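Local atomic coordinates of Atg1 tMIT (Kluyveromyces marxianus, PDB entry 4P1N), a protein that forms the tandem MIT region of a serine/threonine protein kinase essential for autophagy, where the kinase is required for autophagosome formation. Residues D190-I195 against W221-L226. Sequence-based numbering, arbitrary orientation.
Sequences DRALDI and WMLEIL
The guanidinium of R191 carries CG1 of I195, one turn on, over the centre of one face, 3.8 Å above the plane, while outside the two segments its NH1 forms a salt bridge to an acidic side chain of another protein's chain. The contact across to M222 is made by the aliphatic stem: R191 CG lies 3.5 Å from M222 CE, the side chains passing obliquely. M222 runs extended as far as its sulfur and then turns at chi3 (70°), which swings the methyl onto that stem. M222 SD lies 4.0 Å from I195 CD1, the two side chains crossing at about a right angle. A192 faces the opposing helix directly; its CB sits 3.9 Å from M222 CB and 3.8 Å from L223 CG. L193 CD1 meets L223 CD1, these side chains also at about a right angle. The two segments run roughly antiparallel (151°), their axes approaching to 9.3 Å, and helices 184-204 and 209-227 form a hairpin in the second MIT domain; L223 also packs on helix 250-273, the third helix of the bundle. No hydrogen bond spans the two segments, though A192 O bonds S219 OG nearby: apolar burial joins them, while R191 directs its charge to the partner protein.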
loop_
_atom_site.group_PDB
_atom_site.type_symbol
_atom_site.label_atom_id
_atom_site.label_comp_id
_atom_site.label_asym_id
_atom_site.label_seq_id
_atom_site.Cartn_x
_atom_site.Cartn_y
_atom_site.Cartn_z
ATOM N N ASP B 190 -6.862 24.493 5.604
ATOM C CA ASP B 190 -6.023 25.421 4.818
ATOM C C ASP B 190 -5.377 24.750 3.626
ATOM O O ASP B 190 -5.346 25.318 2.530
ATOM C CB ASP B 190 -4.913 26.034 5.675
ATOM C CG ASP B 190 -5.450 26.929 6.780
ATOM O OD1 ASP B 190 -6.633 27.284 6.713
ATOM O OD2 ASP B 190 -4.711 27.274 7.722
ATOM N N ARG B 191 -4.858 23.537 3.842
ATOM C CA ARG B 191 -4.170 22.835 2.785
ATOM C C ARG B 191 -5.150 22.433 1.680
ATOM O O ARG B 191 -4.864 22.607 0.490
ATOM C CB ARG B 191 -3.449 21.614 3.343
ATOM C CG ARG B 191 -2.766 20.730 2.292
ATOM C CD ARG B 191 -1.703 21.527 1.552
ATOM N NE ARG B 191 -0.997 20.661 0.623
ATOM C CZ ARG B 191 -0.324 21.091 -0.437
ATOM N NH1 ARG B 191 -0.238 22.397 -0.690
ATOM N NH2 ARG B 191 0.268 20.209 -1.245
ATOM N N ALA B 192 -6.310 21.916 2.047
ATOM C CA ALA B 192 -7.317 21.539 1.032
ATOM C C ALA B 192 -7.782 22.737 0.162
ATOM O O ALA B 192 -7.966 22.605 -1.033
ATOM C CB ALA B 192 -8.514 20.895 1.681
ATOM N N LEU B 193 -8.009 23.878 0.791
ATOM C CA LEU B 193 -8.458 25.082 0.094
ATOM C C LEU B 193 -7.342 25.691 -0.762
ATOM O O LEU B 193 -7.618 26.166 -1.854
ATOM C CB LEU B 193 -9.012 26.116 1.087
ATOM C CG LEU B 193 -10.510 25.955 1.420
ATOM C CD1 LEU B 193 -10.972 24.523 1.577
ATOM C CD2 LEU B 193 -10.914 26.713 2.667
ATOM N N ASP B 194 -6.089 25.651 -0.294
ATOM C CA ASP B 194 -4.953 26.053 -1.145
ATOM C C ASP B 194 -4.851 25.208 -2.404
ATOM O O ASP B 194 -4.636 25.725 -3.478
ATOM C CB ASP B 194 -3.617 25.894 -0.420
ATOM C CG ASP B 194 -3.416 26.879 0.683
ATOM O OD1 ASP B 194 -4.050 27.952 0.707
ATOM O OD2 ASP B 194 -2.584 26.565 1.544
ATOM N N ILE B 195 -4.971 23.896 -2.256
ATOM C CA ILE B 195 -4.888 22.997 -3.401
ATOM C C ILE B 195 -5.988 23.301 -4.423
ATOM O O ILE B 195 -5.703 23.339 -5.621
ATOM C CB ILE B 195 -4.975 21.517 -3.005
ATOM C CG1 ILE B 195 -3.711 21.103 -2.241
ATOM C CG2 ILE B 195 -5.106 20.651 -4.264
ATOM C CD1 ILE B 195 -3.863 19.811 -1.462
ATOM N N TRP B 221 -11.078 14.709 -0.752
ATOM C CA TRP B 221 -10.713 13.653 0.193
ATOM C C TRP B 221 -10.335 14.245 1.536
ATOM O O TRP B 221 -10.781 13.767 2.564
ATOM C CB TRP B 221 -9.560 12.814 -0.303
ATOM C CG TRP B 221 -9.858 11.973 -1.466
ATOM C CD1 TRP B 221 -9.173 11.970 -2.659
ATOM C CD2 TRP B 221 -10.853 10.945 -1.570
ATOM N NE1 TRP B 221 -9.686 11.011 -3.486
ATOM C CE2 TRP B 221 -10.715 10.366 -2.845
ATOM C CE3 TRP B 221 -11.804 10.433 -0.699
ATOM C CZ2 TRP B 221 -11.499 9.330 -3.274
ATOM C CZ3 TRP B 221 -12.620 9.395 -1.131
ATOM C CH2 TRP B 221 -12.464 8.856 -2.414
ATOM N N MET B 222 -9.547 15.315 1.514
ATOM C CA MET B 222 -9.076 15.981 2.748
ATOM C C MET B 222 -10.192 16.510 3.587
ATOM O O MET B 222 -10.241 16.241 4.779
ATOM C CB MET B 222 -8.104 17.112 2.431
ATOM C CG MET B 222 -6.809 16.573 1.846
ATOM S SD MET B 222 -5.582 17.866 1.558
ATOM C CE MET B 222 -5.126 18.312 3.201
ATOM N N LEU B 223 -11.114 17.247 2.971
ATOM C CA LEU B 223 -12.233 17.817 3.698
ATOM C C LEU B 223 -13.235 16.775 4.169
ATOM O O LEU B 223 -13.908 16.977 5.197
ATOM C CB LEU B 223 -12.956 18.889 2.843
ATOM C CG LEU B 223 -12.176 20.142 2.493
ATOM C CD1 LEU B 223 -12.963 21.018 1.519
ATOM C CD2 LEU B 223 -11.847 20.916 3.751
ATOM N N GLU B 224 -13.394 15.684 3.430
ATOM C CA GLU B 224 -14.293 14.613 3.901
ATOM C C GLU B 224 -13.812 14.006 5.196
ATOM O O GLU B 224 -14.601 13.624 6.040
ATOM C CB GLU B 224 -14.480 13.519 2.862
ATOM C CG GLU B 224 -15.626 13.841 1.930
ATOM C CD GLU B 224 -15.475 13.213 0.575
ATOM O OE1 GLU B 224 -15.860 13.888 -0.398
ATOM O OE2 GLU B 224 -14.974 12.066 0.488
ATOM N N ILE B 225 -12.497 13.964 5.373
ATOM C CA ILE B 225 -11.940 13.495 6.611
ATOM C C ILE B 225 -12.535 14.288 7.776
ATOM O O ILE B 225 -12.896 13.717 8.803
ATOM C CB ILE B 225 -10.402 13.569 6.578
ATOM C CG1 ILE B 225 -9.879 12.497 5.632
ATOM C CG2 ILE B 225 -9.812 13.378 7.974
ATOM C CD1 ILE B 225 -8.452 12.747 5.183
ATOM N N LEU B 226 -12.666 15.594 7.586
ATOM C CA LEU B 226 -13.141 16.484 8.623
ATOM C C LEU B 226 -14.641 16.394 8.865
ATOM O O LEU B 226 -15.110 16.841 9.897
ATOM C CB LEU B 226 -12.786 17.913 8.272
ATOM C CG LEU B 226 -11.308 18.244 8.037
ATOM C CD1 LEU B 226 -11.130 19.734 7.830
ATOM C CD2 LEU B 226 -10.496 17.773 9.241
#